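Local coordinates for CymD (PDB 6Z34), which forms an outer-membrane channel of the FadL family that probably takes up monoaromatic hydrocarbons by lateral diffusion, at residues 374-386 and 393-405. Residues are numbered along the deposited sequence; the frame is centred on the assembly and turned at random.
Sequences PSTPTTSLSGGFS and DVVDFSLAYGFKK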
loop_
_atom_site.group_PDB
_atom_site.type_symbol
_atom_site.label_atom_id
_atom_site.label_comp_id
_atom_site.label_asym_id
_atom_site.label_seq_id
_atom_site.Cartn_x
_atom_site.Cartn_y
_atom_site.Cartn_z
ATOM N N PRO A 374 18.104 15.740 -1.963
ATOM C CA PRO A 374 19.127 14.844 -1.412
ATOM C C PRO A 374 18.535 13.881 -0.394
ATOM O O PRO A 374 18.157 14.292 0.710
ATOM C CB PRO A 374 20.140 15.803 -0.752
ATOM C CG PRO A 374 19.541 17.190 -0.861
ATOM C CD PRO A 374 18.557 17.139 -1.991
ATOM N N SER A 375 18.459 12.604 -0.774
ATOM C CA SER A 375 17.787 11.596 0.027
ATOM C C SER A 375 18.408 10.241 -0.265
ATOM O O SER A 375 18.842 9.975 -1.387
ATOM C CB SER A 375 16.290 11.559 -0.276
ATOM O OG SER A 375 16.015 10.635 -1.317
ATOM N N THR A 376 18.445 9.384 0.754
ATOM C CA THR A 376 18.938 8.023 0.562
ATOM C C THR A 376 17.876 7.196 -0.141
ATOM O O THR A 376 16.711 7.232 0.261
ATOM C CB THR A 376 19.295 7.368 1.891
ATOM O OG1 THR A 376 20.287 8.160 2.558
ATOM C CG2 THR A 376 19.830 5.954 1.658
ATOM N N PRO A 377 18.226 6.459 -1.188
ATOM C CA PRO A 377 17.236 5.619 -1.868
ATOM C C PRO A 377 17.017 4.310 -1.123
ATOM O O PRO A 377 17.832 3.867 -0.315
ATOM C CB PRO A 377 17.878 5.366 -3.237
ATOM C CG PRO A 377 19.309 5.338 -2.936
ATOM C CD PRO A 377 19.549 6.353 -1.819
ATOM N N THR A 378 15.890 3.685 -1.401
ATOM C CA THR A 378 15.636 2.356 -0.874
ATOM C C THR A 378 15.833 1.347 -1.994
ATOM O O THR A 378 15.331 1.544 -3.103
ATOM C CB THR A 378 14.239 2.252 -0.269
ATOM O OG1 THR A 378 13.913 0.872 -0.053
ATOM C CG2 THR A 378 13.209 2.906 -1.162
ATOM N N THR A 379 16.613 0.309 -1.718
ATOM C CA THR A 379 16.874 -0.755 -2.676
ATOM C C THR A 379 16.348 -2.072 -2.121
ATOM O O THR A 379 16.361 -2.301 -0.908
ATOM C CB THR A 379 18.363 -0.895 -2.975
ATOM O OG1 THR A 379 19.058 -1.228 -1.768
ATOM C CG2 THR A 379 18.945 0.415 -3.551
ATOM N N SER A 380 15.874 -2.941 -3.010
ATOM C CA SER A 380 15.445 -4.255 -2.562
ATOM C C SER A 380 15.795 -5.288 -3.619
ATOM O O SER A 380 15.748 -5.004 -4.817
ATOM C CB SER A 380 13.948 -4.282 -2.248
ATOM O OG SER A 380 13.197 -4.703 -3.363
ATOM N N LEU A 381 16.191 -6.469 -3.151
ATOM C CA LEU A 381 16.477 -7.627 -3.984
ATOM C C LEU A 381 15.415 -8.693 -3.724
ATOM O O LEU A 381 14.986 -8.880 -2.580
ATOM C CB LEU A 381 17.859 -8.198 -3.679
ATOM C CG LEU A 381 19.122 -7.509 -4.206
ATOM C CD1 LEU A 381 19.124 -7.460 -5.723
ATOM C CD2 LEU A 381 19.293 -6.109 -3.619
ATOM N N SER A 382 15.002 -9.405 -4.774
ATOM C CA SER A 382 13.925 -10.380 -4.648
ATOM C C SER A 382 14.230 -11.653 -5.432
ATOM O O SER A 382 15.008 -11.662 -6.395
ATOM C CB SER A 382 12.589 -9.799 -5.114
ATOM O OG SER A 382 12.683 -9.308 -6.438
ATOM N N GLY A 383 13.592 -12.740 -4.989
ATOM C CA GLY A 383 13.598 -14.004 -5.696
ATOM C C GLY A 383 12.292 -14.727 -5.442
ATOM O O GLY A 383 11.520 -14.369 -4.546
ATOM N N GLY A 384 12.051 -15.760 -6.236
ATOM C CA GLY A 384 10.831 -16.533 -6.077
ATOM C C GLY A 384 10.782 -17.704 -7.039
ATOM O O GLY A 384 11.664 -17.894 -7.892
ATOM N N PHE A 385 9.721 -18.491 -6.882
ATOM C CA PHE A 385 9.529 -19.703 -7.649
ATOM C C PHE A 385 8.041 -19.998 -7.725
ATOM O O PHE A 385 7.244 -19.512 -6.918
ATOM C CB PHE A 385 10.278 -20.902 -7.045
ATOM C CG PHE A 385 9.583 -21.522 -5.859
ATOM C CD1 PHE A 385 8.563 -22.453 -6.036
ATOM C CD2 PHE A 385 9.968 -21.192 -4.569
ATOM C CE1 PHE A 385 7.920 -23.012 -4.952
ATOM C CE2 PHE A 385 9.336 -21.757 -3.475
ATOM C CZ PHE A 385 8.309 -22.666 -3.666
ATOM N N SER A 386 7.686 -20.818 -8.713
ATOM C CA SER A 386 6.348 -21.357 -8.846
ATOM C C SER A 386 6.438 -22.862 -9.056
ATOM O O SER A 386 7.384 -23.370 -9.666
ATOM C CB SER A 386 5.590 -20.705 -10.002
ATOM O OG SER A 386 5.083 -19.447 -9.619
ATOM N N ASP A 393 -3.634 -26.123 -10.749
ATOM C CA ASP A 393 -3.217 -25.801 -9.384
ATOM C C ASP A 393 -1.772 -25.318 -9.373
ATOM O O ASP A 393 -0.861 -26.061 -9.753
ATOM C CB ASP A 393 -3.382 -27.020 -8.462
ATOM C CG ASP A 393 -4.803 -27.562 -8.431
ATOM O OD1 ASP A 393 -5.574 -27.116 -7.562
ATOM O OD2 ASP A 393 -5.160 -28.456 -9.230
ATOM N N VAL A 394 -1.547 -24.087 -8.936
ATOM C CA VAL A 394 -0.200 -23.524 -8.976
ATOM C C VAL A 394 0.089 -22.805 -7.668
ATOM O O VAL A 394 -0.754 -22.064 -7.153
ATOM C CB VAL A 394 -0.001 -22.567 -10.173
ATOM C CG1 VAL A 394 1.371 -21.885 -10.103
ATOM C CG2 VAL A 394 -0.143 -23.326 -11.502
ATOM N N VAL A 395 1.286 -23.025 -7.135
ATOM C CA VAL A 395 1.773 -22.320 -5.956
ATOM C C VAL A 395 2.873 -21.369 -6.390
ATOM O O VAL A 395 3.738 -21.733 -7.193
ATOM C CB VAL A 395 2.284 -23.292 -4.878
ATOM C CG1 VAL A 395 2.888 -22.522 -3.735
ATOM C CG2 VAL A 395 1.142 -24.128 -4.387
ATOM N N ASP A 396 2.815 -20.138 -5.877
ATOM C CA ASP A 396 3.809 -19.110 -6.145
ATOM C C ASP A 396 4.367 -18.633 -4.820
ATOM O O ASP A 396 3.632 -18.552 -3.833
ATOM C CB ASP A 396 3.218 -17.932 -6.909
ATOM C CG ASP A 396 2.447 -18.362 -8.138
ATOM O OD1 ASP A 396 3.081 -18.668 -9.165
ATOM O OD2 ASP A 396 1.202 -18.368 -8.087
ATOM N N PHE A 397 5.661 -18.310 -4.802
ATOM C CA PHE A 397 6.332 -17.932 -3.571
ATOM C C PHE A 397 7.399 -16.890 -3.855
ATOM O O PHE A 397 8.104 -16.964 -4.860
ATOM C CB PHE A 397 6.978 -19.127 -2.875
ATOM C CG PHE A 397 7.833 -18.744 -1.701
ATOM C CD1 PHE A 397 7.267 -18.551 -0.457
ATOM C CD2 PHE A 397 9.202 -18.575 -1.844
ATOM C CE1 PHE A 397 8.049 -18.200 0.629
ATOM C CE2 PHE A 397 9.989 -18.216 -0.759
ATOM C CZ PHE A 397 9.411 -18.032 0.476
ATOM N N SER A 398 7.560 -15.965 -2.912
ATOM C CA SER A 398 8.363 -14.770 -3.124
ATOM C C SER A 398 9.049 -14.364 -1.825
ATOM O O SER A 398 8.444 -14.419 -0.751
ATOM C CB SER A 398 7.478 -13.629 -3.620
ATOM O OG SER A 398 8.216 -12.679 -4.336
ATOM N N LEU A 399 10.301 -13.935 -1.939
ATOM C CA LEU A 399 11.056 -13.367 -0.834
ATOM C C LEU A 399 11.752 -12.095 -1.305
ATOM O O LEU A 399 12.429 -12.103 -2.338
ATOM C CB LEU A 399 12.076 -14.366 -0.302
ATOM C CG LEU A 399 12.646 -14.015 1.066
ATOM C CD1 LEU A 399 11.623 -14.301 2.153
ATOM C CD2 LEU A 399 13.925 -14.794 1.303
ATOM N N ALA A 400 11.593 -11.007 -0.548
ATOM C CA ALA A 400 12.196 -9.731 -0.914
ATOM C C ALA A 400 12.856 -9.096 0.302
ATOM O O ALA A 400 12.225 -8.967 1.356
ATOM C CB ALA A 400 11.153 -8.773 -1.502
ATOM N N TYR A 401 14.111 -8.692 0.151
ATOM C CA TYR A 401 14.872 -8.024 1.201
ATOM C C TYR A 401 15.099 -6.581 0.782
ATOM O O TYR A 401 15.736 -6.332 -0.241
ATOM C CB TYR A 401 16.207 -8.732 1.446
ATOM C CG TYR A 401 16.920 -8.360 2.743
ATOM C CD1 TYR A 401 16.958 -7.042 3.208
ATOM C CD2 TYR A 401 17.572 -9.328 3.496
ATOM C CE1 TYR A 401 17.620 -6.708 4.381
ATOM C CE2 TYR A 401 18.236 -9.002 4.675
ATOM C CZ TYR A 401 18.255 -7.693 5.108
ATOM O OH TYR A 401 18.914 -7.380 6.277
ATOM N N GLY A 402 14.587 -5.639 1.576
ATOM C CA GLY A 402 14.801 -4.222 1.337
ATOM C C GLY A 402 15.597 -3.534 2.434
ATOM O O GLY A 402 15.644 -4.005 3.575
ATOM N N PHE A 403 16.199 -2.392 2.093
ATOM C CA PHE A 403 17.111 -1.651 2.952
ATOM C C PHE A 403 16.960 -0.166 2.659
ATOM O O PHE A 403 16.847 0.229 1.494
ATOM C CB PHE A 403 18.560 -2.077 2.711
ATOM C CG PHE A 403 19.382 -2.202 3.958
ATOM C CD1 PHE A 403 19.551 -3.432 4.574
ATOM C CD2 PHE A 403 20.004 -1.094 4.504
ATOM C CE1 PHE A 403 20.318 -3.554 5.716
ATOM C CE2 PHE A 403 20.775 -1.209 5.647
ATOM C CZ PHE A 403 20.930 -2.442 6.254
ATOM N N LYS A 404 16.957 0.652 3.710
ATOM C CA LYS A 404 16.927 2.099 3.576
ATOM C C LYS A 404 18.000 2.701 4.470
ATOM O O LYS A 404 18.421 2.096 5.460
ATOM C CB LYS A 404 15.566 2.704 3.955
ATOM C CG LYS A 404 14.366 2.134 3.226
ATOM C CD LYS A 404 13.080 2.836 3.673
ATOM C CE LYS A 404 11.832 2.030 3.322
ATOM N NZ LYS A 404 10.572 2.791 3.591
ATOM N N LYS A 405 18.432 3.905 4.099
ATOM C CA LYS A 405 19.386 4.700 4.879
ATOM C C LYS A 405 20.622 3.906 5.301
ATOM O O LYS A 405 21.393 4.351 6.151
ATOM C CB LYS A 405 18.699 5.290 6.115
ATOM C CG LYS A 405 17.748 6.452 5.830
ATOM C CD LYS A 405 16.661 6.552 6.900
ATOM C CE LYS A 405 16.114 7.964 7.017
ATOM N NZ LYS A 405 17.182 8.908 7.443
#
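Thr-379 with Phe-403, Leu-381 with Tyr-401, Gly-383 with Leu-399 and Phe-385 with Phe-397 are the hydrogen-bonded pairs of an antiparallel hairpin, each exchanging two N-H...O=C bonds. The straightest, Leu-399 N to Gly-383 O, spans 2.9 Å with 173° at the hydrogen. Between these pairs, CA-H...O contacts such as Ser-380 CA to Tyr-401 O, 3.1 Å, fill in the seam.

Aromatic contact is made where Phe-385 leans toward the neighbouring strand. Its CG sits between backbone N and carbonyl carbon (chi1 79°), which carries the ring across until Phe-397 CB lies over one face, 4.0 Å from the ring centroid, as a CH-pi contact. The two rings meet obliquely, planes at 35°, with Phe-385 CE2 3.6 Å from Phe-397 CD2. Replacing Phe-385 by an alanine is likely to leave Phe-397 CB without the aromatic face it packs on and the Phe-397 ring freer to turn.

At the other end, Lys-404 runs alongside Thr-378, its CG packed 3.5 Å from Thr-378 CB. Thr-378 OG1, anti to the backbone N, also makes a weak hydrogen bond to Phe-403 O, 3.4 Å away.

The face away from the phenylalanines carries small or polar side chains: Ser-380, Ser-382, Ser-386, Asp-396, Ser-398 and Ala-400. Ser-398 OG bonds to Pro-11 O, placing this face against the N-terminal segment with helix 10-15, while Ser-386 OG bonds to Arg-354 of strand 351-362.

The chemistry thus divides by face as in a transmembrane beta-barrel wall: Leu-381, Leu-399 and the aromatic residues form an outer surface that probably faces lipid, while the serine-rich side, against helix 10-15, faces the barrel interior.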